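Local coordinates for protein ATP-dependent DNA ligase (PDB 6NHX) that seals broken double-stranded DNA at the expense of ATP, working with Ku in error-prone non-homologous end joining, at residues V46-R51 with D55-Y60; D110-Y113 with L119-T122; G161-I166 with E275-E280. The protein carries 1 engineered substitution. All blocks are in the same frame, centred on the assembly; numbering follows the deposited sequence.

In the fold
Contacts 1 and 2 lie within the nucleotidyltransferase domain and reach the same antiparallel sheet, with centres 19 Å apart. Contact 1 folds a loop back on edge strand 45-50; it is partly buried and mixes leucine and valine packing with two hydrogen bonds. Contact 2 is a buried leucine contact with one backbone bond, between strand 105-114 and the loop that follows strand 117-118. Contact 3 differs: it is a surface salt bridge between segments 109 residues apart in sequence, joining strand 273-278 of the C-terminal OB domain to the start of strand 164-169. Contacts 1 and 3 both touch ATP, from opposite sides of the chain's centre.

Contact 1 of 3, residues V46-R51 with D55-Y60; sequences VRLRSR and DVTAEY. With ATP (adenosine-5'-triphosphate), chain B.
L48 points its side chain at segment 55-60 and packs on V56 and Y60, with T57 alongside: CB faces V56 CG2 at 3.9 Å, while CD1 reaches Y60 CB at 3.6 Å. This methyl meets the Y60 ring obliquely, near CD2 as well. V56 spreads its two methyls along the strand. CG1 lies against S50 CB, 3.7 Å away, and CG2, in the crowded position between N and carbonyl carbon, is the one that fills the corner between L48 and S50. The polar bonds run through T57 and D55. T57 keeps OG1 beside its own N (chi1 -55°), where it accepts the L48 N-H at 2.9 Å and donates its own proton to D55 OD1 at 3.1 Å. That carboxylate oxygen also takes the T57 N-H, almost along its C-O axis, which makes an Asx turn and ties the D55 carboxylate to the T57 backbone and hydroxyl. V56 N returns a bond to L48 O, 3.2 Å long. The contact thus folds a short loop onto strand 45-50, an outer strand of the antiparallel sheet, at motif Ia of the covalent nucleotidyltransferases, whose SR pair is S50-R51. R51 leaves the loop contact altogether: with CG anti to N (chi1 -175°) and a bend at chi2, it brings the edge of its guanidinium to the ATP gamma-phosphate, NH1 to O3G and NH2 to O2G, both at 2.8 Å. NH1 also meets the sulfonate of a MES molecule. R47 forms salt bridges with E40 and D6, and R49 NE bonds the carbonyl of L8.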
loop_
_atom_site.group_PDB
_atom_site.type_symbol
_atom_site.label_atom_id
_atom_site.label_comp_id
_atom_site.label_asym_id
_atom_site.label_seq_id
_atom_site.Cartn_x
_atom_site.Cartn_y
_atom_site.Cartn_z
ATOM N N VAL A 46 -12.310 -10.102 17.261
ATOM C CA VAL A 46 -12.040 -9.238 16.120
ATOM C C VAL A 46 -12.536 -9.920 14.853
ATOM O O VAL A 46 -12.390 -11.136 14.696
ATOM C CB VAL A 46 -10.535 -8.907 16.025
ATOM C CG1 VAL A 46 -10.177 -8.422 14.651
ATOM C CG2 VAL A 46 -10.161 -7.860 17.045
ATOM N N ARG A 47 -13.130 -9.132 13.954
ATOM C CA ARG A 47 -13.477 -9.567 12.608
ATOM C C ARG A 47 -12.952 -8.544 11.613
ATOM O O ARG A 47 -12.899 -7.344 11.905
ATOM C CB ARG A 47 -14.985 -9.720 12.437
ATOM C CG ARG A 47 -15.566 -10.743 13.395
ATOM C CD ARG A 47 -17.072 -10.778 13.343
ATOM N NE ARG A 47 -17.580 -11.138 12.024
ATOM C CZ ARG A 47 -18.387 -10.368 11.308
ATOM N NH1 ARG A 47 -18.766 -9.189 11.777
ATOM N NH2 ARG A 47 -18.821 -10.774 10.124
ATOM N N LEU A 48 -12.557 -9.026 10.430
ATOM C CA LEU A 48 -11.812 -8.217 9.473
ATOM C C LEU A 48 -12.462 -8.243 8.098
ATOM O O LEU A 48 -12.920 -9.292 7.634
ATOM C CB LEU A 48 -10.376 -8.723 9.353
ATOM C CG LEU A 48 -9.584 -8.850 10.654
ATOM C CD1 LEU A 48 -8.247 -9.519 10.384
ATOM C CD2 LEU A 48 -9.370 -7.494 11.305
ATOM N N ARG A 49 -12.473 -7.087 7.437
ATOM C CA ARG A 49 -12.939 -6.975 6.063
ATOM C C ARG A 49 -11.851 -6.323 5.229
ATOM O O ARG A 49 -11.274 -5.310 5.635
ATOM C CB ARG A 49 -14.222 -6.140 5.983
ATOM C CG ARG A 49 -15.449 -6.884 6.449
ATOM C CD ARG A 49 -16.649 -5.957 6.567
ATOM N NE ARG A 49 -17.150 -5.557 5.255
ATOM C CZ ARG A 49 -17.943 -6.308 4.497
ATOM N NH1 ARG A 49 -18.339 -7.501 4.926
ATOM N NH2 ARG A 49 -18.348 -5.867 3.315
ATOM N N SER A 50 -11.568 -6.909 4.071
ATOM C CA SER A 50 -10.577 -6.351 3.167
ATOM C C SER A 50 -11.206 -5.250 2.323
ATOM O O SER A 50 -12.406 -4.975 2.402
ATOM C CB SER A 50 -10.000 -7.445 2.273
ATOM O OG SER A 50 -11.002 -7.976 1.425
ATOM N N ARG A 51 -10.384 -4.623 1.484
ATOM C CA ARG A 51 -10.895 -3.566 0.619
ATOM C C ARG A 51 -11.974 -4.085 -0.329
ATOM O O ARG A 51 -12.897 -3.346 -0.683
ATOM C CB ARG A 51 -9.739 -2.926 -0.148
ATOM C CG ARG A 51 -10.140 -1.736 -0.998
ATOM C CD ARG A 51 -9.877 -2.068 -2.424
ATOM N NE ARG A 51 -10.066 -0.949 -3.339
ATOM C CZ ARG A 51 -9.194 0.035 -3.520
ATOM N NH1 ARG A 51 -8.066 0.080 -2.828
ATOM N NH2 ARG A 51 -9.453 0.975 -4.411
ATOM N N ASP A 55 -14.330 -11.340 3.672
ATOM C CA ASP A 55 -14.056 -11.694 5.059
ATOM C C ASP A 55 -12.645 -12.268 5.115
ATOM O O ASP A 55 -12.392 -13.361 4.600
ATOM C CB ASP A 55 -15.087 -12.722 5.517
ATOM C CG ASP A 55 -14.952 -13.083 6.982
ATOM O OD1 ASP A 55 -13.855 -12.933 7.555
ATOM O OD2 ASP A 55 -15.961 -13.529 7.568
ATOM N N VAL A 56 -11.724 -11.536 5.740
ATOM C CA VAL A 56 -10.323 -11.932 5.789
ATOM C C VAL A 56 -9.847 -12.187 7.219
ATOM O O VAL A 56 -8.646 -12.173 7.486
ATOM C CB VAL A 56 -9.417 -10.945 5.026
ATOM C CG1 VAL A 56 -9.773 -10.938 3.543
ATOM C CG2 VAL A 56 -9.518 -9.526 5.610
ATOM N N THR A 57 -10.781 -12.443 8.139
ATOM C CA THR A 57 -10.416 -12.659 9.538
ATOM C C THR A 57 -9.382 -13.769 9.691
ATOM O O THR A 57 -8.437 -13.641 10.478
ATOM C CB THR A 57 -11.661 -12.991 10.364
ATOM O OG1 THR A 57 -12.632 -11.955 10.199
ATOM C CG2 THR A 57 -11.304 -13.120 11.844
ATOM N N ALA A 58 -9.546 -14.868 8.952
ATOM C CA ALA A 58 -8.634 -15.996 9.102
ATOM C C ALA A 58 -7.253 -15.711 8.529
ATOM O O ALA A 58 -6.298 -16.413 8.876
ATOM C CB ALA A 58 -9.229 -17.255 8.470
ATOM N N GLU A 59 -7.119 -14.697 7.679
ATOM C CA GLU A 59 -5.822 -14.393 7.088
ATOM C C GLU A 59 -4.894 -13.632 8.029
ATOM O O GLU A 59 -3.704 -13.501 7.724
ATOM C CB GLU A 59 -5.991 -13.614 5.779
ATOM C CG GLU A 59 -6.762 -14.358 4.697
ATOM C CD GLU A 59 -6.913 -13.547 3.421
ATOM O OE1 GLU A 59 -6.599 -12.338 3.437
ATOM O OE2 GLU A 59 -7.347 -14.117 2.398
ATOM N N TYR A 60 -5.390 -13.138 9.161
ATOM C CA TYR A 60 -4.596 -12.316 10.075
ATOM C C TYR A 60 -4.758 -12.796 11.508
ATOM O O TYR A 60 -5.399 -12.127 12.330
ATOM C CB TYR A 60 -4.976 -10.839 9.969
ATOM C CG TYR A 60 -4.816 -10.242 8.596
ATOM C CD1 TYR A 60 -3.643 -9.589 8.244
ATOM C CD2 TYR A 60 -5.836 -10.321 7.654
ATOM C CE1 TYR A 60 -3.488 -9.028 6.994
ATOM C CE2 TYR A 60 -5.689 -9.758 6.398
ATOM C CZ TYR A 60 -4.508 -9.118 6.076
ATOM O OH TYR A 60 -4.345 -8.551 4.832
HETATM P PG ATP B . -6.159 2.827 -4.334
HETATM O O1G ATP B . -6.317 4.277 -3.924
HETATM O O2G ATP B . -7.172 2.329 -5.347
HETATM O O3G ATP B . -6.016 1.901 -3.140
HETATM P PB ATP B . -3.323 2.202 -4.712
HETATM O O1B ATP B . -2.380 2.311 -5.882
HETATM O O2B ATP B . -3.463 0.907 -3.941
HETATM O O3B ATP B . -4.770 2.743 -5.172
HETATM P PA ATP B . -1.868 4.469 -3.639
HETATM O O1A ATP B . -2.072 5.327 -4.849
HETATM O O2A ATP B . -0.573 3.782 -3.288
HETATM O O3A ATP B . -3.009 3.352 -3.651
HETATM O "O5'" ATP B . -2.486 5.233 -2.352
HETATM C "C5'" ATP B . -2.198 4.777 -1.033
HETATM C "C4'" ATP B . -3.130 3.631 -0.625
HETATM O "O4'" ATP B . -2.920 3.396 0.767
HETATM C "C3'" ATP B . -4.601 3.950 -0.792
HETATM O "O3'" ATP B . -5.320 2.726 -0.913
HETATM C "C2'" ATP B . -4.918 4.559 0.544
HETATM O "O2'" ATP B . -6.317 4.506 0.856
HETATM C "C1'" ATP B . -4.099 3.704 1.506
HETATM N N9 ATP B . -3.632 4.472 2.678
HETATM C C8 ATP B . -2.377 4.463 3.194
HETATM N N7 ATP B . -2.299 5.257 4.297
HETATM C C5 ATP B . -3.534 5.759 4.489
HETATM C C6 ATP B . -4.135 6.675 5.449
HETATM N N6 ATP B . -3.391 7.228 6.414
HETATM N N1 ATP B . -5.439 6.956 5.312
HETATM C C2 ATP B . -6.198 6.428 4.344
HETATM N N3 ATP B . -5.710 5.591 3.415
HETATM C C4 ATP B . -4.402 5.250 3.436
#

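Contact 2 of 3, residues D110-Y113 with L119-T122; sequences DLLY and LLGT
L119 aims its side chain at strand 105-114 and lies over two successive carbonyls, those of L111 and L112. At the base, CB rests 3.6 Å from L112 O and almost as near to L111 O. CG, held opposite the carbonyl carbon of its own residue (chi1 -55°), stays above the L112 peptide, 4.0 Å from L112 O. The branch then divides, and CD1 is the tip that does the work: it sits 3.5 Å from L111 O, meets L111 CG at 3.7 Å and also nears CD2 of the same leucine and the backbone N of Y113. L111 comes to this methyl from the strand side, its chain running obliquely to that of L119. The methyl partly shuts in L111 O, a buried carbonyl oxygen with no hydrogen-bond partner in the model. One backbone bond ties the two segments, L119 N to L112 O at 2.9 Å. Beyond it, L120 leans back so that CD2 touches L112 CB at 4.1 Å, a lighter contact. The loop turns away at once in a type I beta turn from L119 to T122, closed by T122 N on L119 O. On the side of strand 74-82, L112 and Y113 both face V76, a classic beta bulge. L111 and L119 both pack on helix 124-136 at L130, with R127 of that helix paired to D110; L112 and L120 meet Y174 instead, so the leucines link strand 105-114, next to the outer strand 117-118, to the helix and to the loop of Y174.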
loop_
_atom_site.group_PDB
_atom_site.type_symbol
_atom_site.label_atom_id
_atom_site.label_comp_id
_atom_site.label_asym_id
_atom_site.label_seq_id
_atom_site.Cartn_x
_atom_site.Cartn_y
_atom_site.Cartn_z
ATOM N N ASP A 110 -9.195 5.640 11.313
ATOM C CA ASP A 110 -10.551 6.156 11.431
ATOM C C ASP A 110 -11.327 5.301 12.421
ATOM O O ASP A 110 -10.968 4.156 12.719
ATOM C CB ASP A 110 -11.280 6.293 10.089
ATOM C CG ASP A 110 -12.058 7.592 9.990
ATOM O OD1 ASP A 110 -12.625 8.015 11.029
ATOM O OD2 ASP A 110 -12.094 8.194 8.889
ATOM N N LEU A 111 -12.405 5.893 12.932
ATOM C CA LEU A 111 -13.309 5.252 13.876
ATOM C C LEU A 111 -14.703 5.452 13.315
ATOM O O LEU A 111 -15.142 6.600 13.136
ATOM C CB LEU A 111 -13.191 5.916 15.248
ATOM C CG LEU A 111 -14.100 5.364 16.350
ATOM C CD1 LEU A 111 -13.739 3.918 16.693
ATOM C CD2 LEU A 111 -14.000 6.233 17.594
ATOM N N LEU A 112 -15.371 4.355 12.966
ATOM C CA LEU A 112 -16.661 4.435 12.289
ATOM C C LEU A 112 -17.839 4.099 13.184
ATOM O O LEU A 112 -18.983 4.401 12.816
ATOM C CB LEU A 112 -16.690 3.494 11.078
ATOM C CG LEU A 112 -15.508 3.618 10.112
ATOM C CD1 LEU A 112 -15.729 2.747 8.888
ATOM C CD2 LEU A 112 -15.255 5.079 9.722
ATOM N N TYR A 113 -17.598 3.485 14.334
ATOM C CA TYR A 113 -18.653 3.120 15.259
ATOM C C TYR A 113 -17.991 2.948 16.613
ATOM O O TYR A 113 -16.908 2.355 16.708
ATOM C CB TYR A 113 -19.306 1.811 14.814
ATOM C CG TYR A 113 -20.382 1.301 15.747
ATOM C CD1 TYR A 113 -20.062 0.526 16.859
ATOM C CD2 TYR A 113 -21.725 1.570 15.505
ATOM C CE1 TYR A 113 -21.028 0.062 17.694
ATOM C CE2 TYR A 113 -22.709 1.100 16.342
ATOM C CZ TYR A 113 -22.353 0.347 17.444
ATOM O OH TYR A 113 -23.296 -0.147 18.303
ATOM N N LEU A 119 -20.678 6.625 13.369
ATOM C CA LEU A 119 -19.961 7.886 13.181
ATOM C C LEU A 119 -19.797 8.316 11.724
ATOM O O LEU A 119 -19.020 9.235 11.457
ATOM C CB LEU A 119 -18.582 7.834 13.849
ATOM C CG LEU A 119 -18.654 7.459 15.318
ATOM C CD1 LEU A 119 -17.247 7.273 15.858
ATOM C CD2 LEU A 119 -19.414 8.499 16.145
ATOM N N LEU A 120 -20.502 7.694 10.779
ATOM C CA LEU A 120 -20.274 8.018 9.372
ATOM C C LEU A 120 -20.574 9.477 9.057
ATOM O O LEU A 120 -19.907 10.073 8.201
ATOM C CB LEU A 120 -21.099 7.093 8.483
ATOM C CG LEU A 120 -20.820 5.596 8.665
ATOM C CD1 LEU A 120 -21.681 4.796 7.696
ATOM C CD2 LEU A 120 -19.335 5.259 8.488
ATOM N N GLY A 121 -21.562 10.066 9.716
ATOM C CA GLY A 121 -21.924 11.449 9.486
ATOM C C GLY A 121 -21.241 12.432 10.399
ATOM O O GLY A 121 -21.510 13.638 10.326
ATOM N N THR A 122 -20.381 11.946 11.286
ATOM C CA THR A 122 -19.606 12.800 12.169
ATOM C C THR A 122 -18.373 13.297 11.415
ATOM O O THR A 122 -17.760 12.548 10.652
ATOM C CB THR A 122 -19.197 11.990 13.397
ATOM O OG1 THR A 122 -20.396 11.628 14.105
ATOM C CG2 THR A 122 -18.286 12.783 14.310
#

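Contact 3 of 3, residues G161-I166 with E275-E280; sequences GWEGVI and EVRYSE. With ATP (adenosine-5'-triphosphate), chain B.
E163 sets CG anti to its N (chi1 -168°) and then bends at chi2 (72°), which swings the carboxylate out of the 161-166 backbone to meet R277. R277 runs extended from CG to NE, so the guanidinium stands well clear of its strand, and the two side chains come together from opposite directions. The two backbones never approach, with the E163 and R277 CA atoms 10.4 Å apart. The salt bridge is bidentate and side-on. R277 NE gives a nearly straight bond of 2.9 Å to the syn lone pair of E163 OE1, and OE1 lies close to the guanidinium plane. R277 NH2 reaches E163 OE2 at 3.1 Å, less squarely, the donor lying out of the carboxylate plane, in keeping with the 34° between the carboxylate and guanidinium planes. The remaining nitrogen of R277, NH1, is held by S291 OG, which helps fix the rotation of the group. In the same two segments, I166 lays CG1 over a face of the adenine, 3.5 Å from ATP C6, and E275 pairs through OE2 with R296 and with R293, which bonds ATP. The E163 side chain is about 4 Å from that of D33, and both probably bind manganese, so R277 grips the carboxylate of a likely metal ligand. The sequence EGVIAK beginning at E163 is motif IV of the covalent nucleotidyltransferases, and R277 belongs to the OB domain; a salt bridge joining the two is consistent with the closed domain conformation of this ATP-bound ligase.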
loop_
_atom_site.group_PDB
_atom_site.type_symbol
_atom_site.label_atom_id
_atom_site.label_comp_id
_atom_site.label_asym_id
_atom_site.label_seq_id
_atom_site.Cartn_x
_atom_site.Cartn_y
_atom_site.Cartn_z
ATOM N N GLY A 161 10.910 9.198 5.804
ATOM C CA GLY A 161 10.986 8.087 4.879
ATOM C C GLY A 161 9.660 7.435 4.571
ATOM O O GLY A 161 9.634 6.337 3.997
ATOM N N TRP A 162 8.556 8.089 4.893
ATOM C CA TRP A 162 7.247 7.544 4.592
ATOM C C TRP A 162 6.922 7.700 3.106
ATOM O O TRP A 162 7.583 8.445 2.380
ATOM C CB TRP A 162 6.190 8.241 5.455
ATOM C CG TRP A 162 6.409 8.024 6.933
ATOM C CD1 TRP A 162 7.144 7.032 7.516
ATOM C CD2 TRP A 162 5.903 8.831 7.997
ATOM N NE1 TRP A 162 7.106 7.162 8.882
ATOM C CE2 TRP A 162 6.354 8.261 9.200
ATOM C CE3 TRP A 162 5.092 9.969 8.049
ATOM C CZ2 TRP A 162 6.038 8.802 10.448
ATOM C CZ3 TRP A 162 4.776 10.505 9.290
ATOM C CH2 TRP A 162 5.243 9.917 10.470
ATOM N N GLU A 163 5.907 6.957 2.648
ATOM C CA GLU A 163 5.607 6.919 1.214
ATOM C C GLU A 163 4.987 8.225 0.724
ATOM O O GLU A 163 5.160 8.597 -0.446
ATOM C CB GLU A 163 4.686 5.735 0.896
ATOM C CG GLU A 163 4.550 5.432 -0.610
ATOM C CD GLU A 163 5.807 4.803 -1.225
ATOM O OE1 GLU A 163 6.066 5.027 -2.428
ATOM O OE2 GLU A 163 6.543 4.091 -0.520
ATOM N N GLY A 164 4.287 8.943 1.590
ATOM C CA GLY A 164 3.563 10.124 1.160
ATOM C C GLY A 164 2.659 10.624 2.267
ATOM O O GLY A 164 2.905 10.374 3.453
ATOM N N VAL A 165 1.608 11.317 1.856
ATOM C CA VAL A 165 0.643 11.943 2.753
ATOM C C VAL A 165 -0.754 11.706 2.216
ATOM O O VAL A 165 -0.966 11.723 1.003
ATOM C CB VAL A 165 0.932 13.456 2.911
ATOM C CG1 VAL A 165 -0.201 14.204 3.567
ATOM C CG2 VAL A 165 2.239 13.692 3.651
ATOM N N ILE A 166 -1.710 11.498 3.113
ATOM C CA ILE A 166 -3.135 11.595 2.814
ATOM C C ILE A 166 -3.650 12.825 3.534
ATOM O O ILE A 166 -3.601 12.888 4.771
ATOM C CB ILE A 166 -3.946 10.364 3.259
ATOM C CG1 ILE A 166 -3.178 9.059 3.009
ATOM C CG2 ILE A 166 -5.348 10.402 2.606
ATOM C CD1 ILE A 166 -3.176 8.648 1.568
ATOM N N GLU A 275 4.664 -2.413 -9.518
ATOM C CA GLU A 275 4.824 -0.974 -9.415
ATOM C C GLU A 275 6.239 -0.673 -8.965
ATOM O O GLU A 275 6.748 -1.316 -8.037
ATOM C CB GLU A 275 3.835 -0.382 -8.416
ATOM C CG GLU A 275 2.725 0.401 -9.067
ATOM C CD GLU A 275 1.727 0.916 -8.060
ATOM O OE1 GLU A 275 0.875 1.744 -8.440
ATOM O OE2 GLU A 275 1.796 0.491 -6.889
ATOM N N VAL A 276 6.874 0.283 -9.630
ATOM C CA VAL A 276 8.191 0.735 -9.220
ATOM C C VAL A 276 8.181 2.249 -9.066
ATOM O O VAL A 276 7.403 2.962 -9.710
ATOM C CB VAL A 276 9.283 0.269 -10.202
ATOM C CG1 VAL A 276 9.284 -1.264 -10.304
ATOM C CG2 VAL A 276 9.066 0.883 -11.548
ATOM N N ARG A 277 9.041 2.736 -8.186
ATOM C CA ARG A 277 9.313 4.156 -8.064
ATOM C C ARG A 277 10.482 4.503 -8.968
ATOM O O ARG A 277 11.313 3.658 -9.283
ATOM C CB ARG A 277 9.702 4.485 -6.629
ATOM C CG ARG A 277 8.703 4.003 -5.577
ATOM C CD ARG A 277 9.209 4.322 -4.189
ATOM N NE ARG A 277 8.494 3.576 -3.159
ATOM C CZ ARG A 277 8.848 2.370 -2.744
ATOM N NH1 ARG A 277 9.910 1.761 -3.265
ATOM N NH2 ARG A 277 8.135 1.776 -1.803
ATOM N N TYR A 278 10.538 5.761 -9.393
ATOM C CA TYR A 278 11.620 6.188 -10.267
ATOM C C TYR A 278 11.742 7.695 -10.154
ATOM O O TYR A 278 10.803 8.386 -9.744
ATOM C CB TYR A 278 11.371 5.763 -11.727
ATOM C CG TYR A 278 10.255 6.538 -12.386
ATOM C CD1 TYR A 278 10.527 7.623 -13.212
ATOM C CD2 TYR A 278 8.924 6.197 -12.171
ATOM C CE1 TYR A 278 9.514 8.336 -13.796
ATOM C CE2 TYR A 278 7.898 6.910 -12.754
ATOM C CZ TYR A 278 8.199 7.980 -13.566
ATOM O OH TYR A 278 7.176 8.690 -14.144
ATOM N N SER A 279 12.910 8.206 -10.549
ATOM C CA SER A 279 13.095 9.650 -10.589
ATOM C C SER A 279 12.589 10.209 -11.909
ATOM O O SER A 279 11.637 10.995 -11.944
ATOM C CB SER A 279 14.568 10.006 -10.371
ATOM O OG SER A 279 15.391 9.325 -11.298
ATOM N N GLU A 280 13.202 9.790 -13.012
ATOM C CA GLU A 280 12.823 10.260 -14.336
ATOM C C GLU A 280 13.079 9.142 -15.333
ATOM O O GLU A 280 13.830 8.203 -15.063
ATOM C CB GLU A 280 13.632 11.498 -14.771
ATOM C CG GLU A 280 13.563 12.699 -13.833
ATOM C CD GLU A 280 12.177 13.324 -13.767
ATOM O OE1 GLU A 280 11.377 13.111 -14.704
ATOM O OE2 GLU A 280 11.888 14.025 -12.773
HETATM P PG ATP B . -6.159 2.827 -4.334
HETATM O O1G ATP B . -6.317 4.277 -3.924
HETATM O O2G ATP B . -7.172 2.329 -5.347
HETATM O O3G ATP B . -6.016 1.901 -3.140
HETATM P PB ATP B . -3.323 2.202 -4.712
HETATM O O1B ATP B . -2.380 2.311 -5.882
HETATM O O2B ATP B . -3.463 0.907 -3.941
HETATM O O3B ATP B . -4.770 2.743 -5.172
HETATM P PA ATP B . -1.868 4.469 -3.639
HETATM O O1A ATP B . -2.072 5.327 -4.849
HETATM O O2A ATP B . -0.573 3.782 -3.288
HETATM O O3A ATP B . -3.009 3.352 -3.651
HETATM O "O5'" ATP B . -2.486 5.233 -2.352
HETATM C "C5'" ATP B . -2.198 4.777 -1.033
HETATM C "C4'" ATP B . -3.130 3.631 -0.625
HETATM O "O4'" ATP B . -2.920 3.396 0.767
HETATM C "C3'" ATP B . -4.601 3.950 -0.792
HETATM O "O3'" ATP B . -5.320 2.726 -0.913
HETATM C "C2'" ATP B . -4.918 4.559 0.544
HETATM O "O2'" ATP B . -6.317 4.506 0.856
HETATM C "C1'" ATP B . -4.099 3.704 1.506
HETATM N N9 ATP B . -3.632 4.472 2.678
HETATM C C8 ATP B . -2.377 4.463 3.194
HETATM N N7 ATP B . -2.299 5.257 4.297
HETATM C C5 ATP B . -3.534 5.759 4.489
HETATM C C6 ATP B . -4.135 6.675 5.449
HETATM N N6 ATP B . -3.391 7.228 6.414
HETATM N N1 ATP B . -5.439 6.956 5.312
HETATM C C2 ATP B . -6.198 6.428 4.344
HETATM N N3 ATP B . -5.710 5.591 3.415
HETATM C C4 ATP B . -4.402 5.250 3.436
#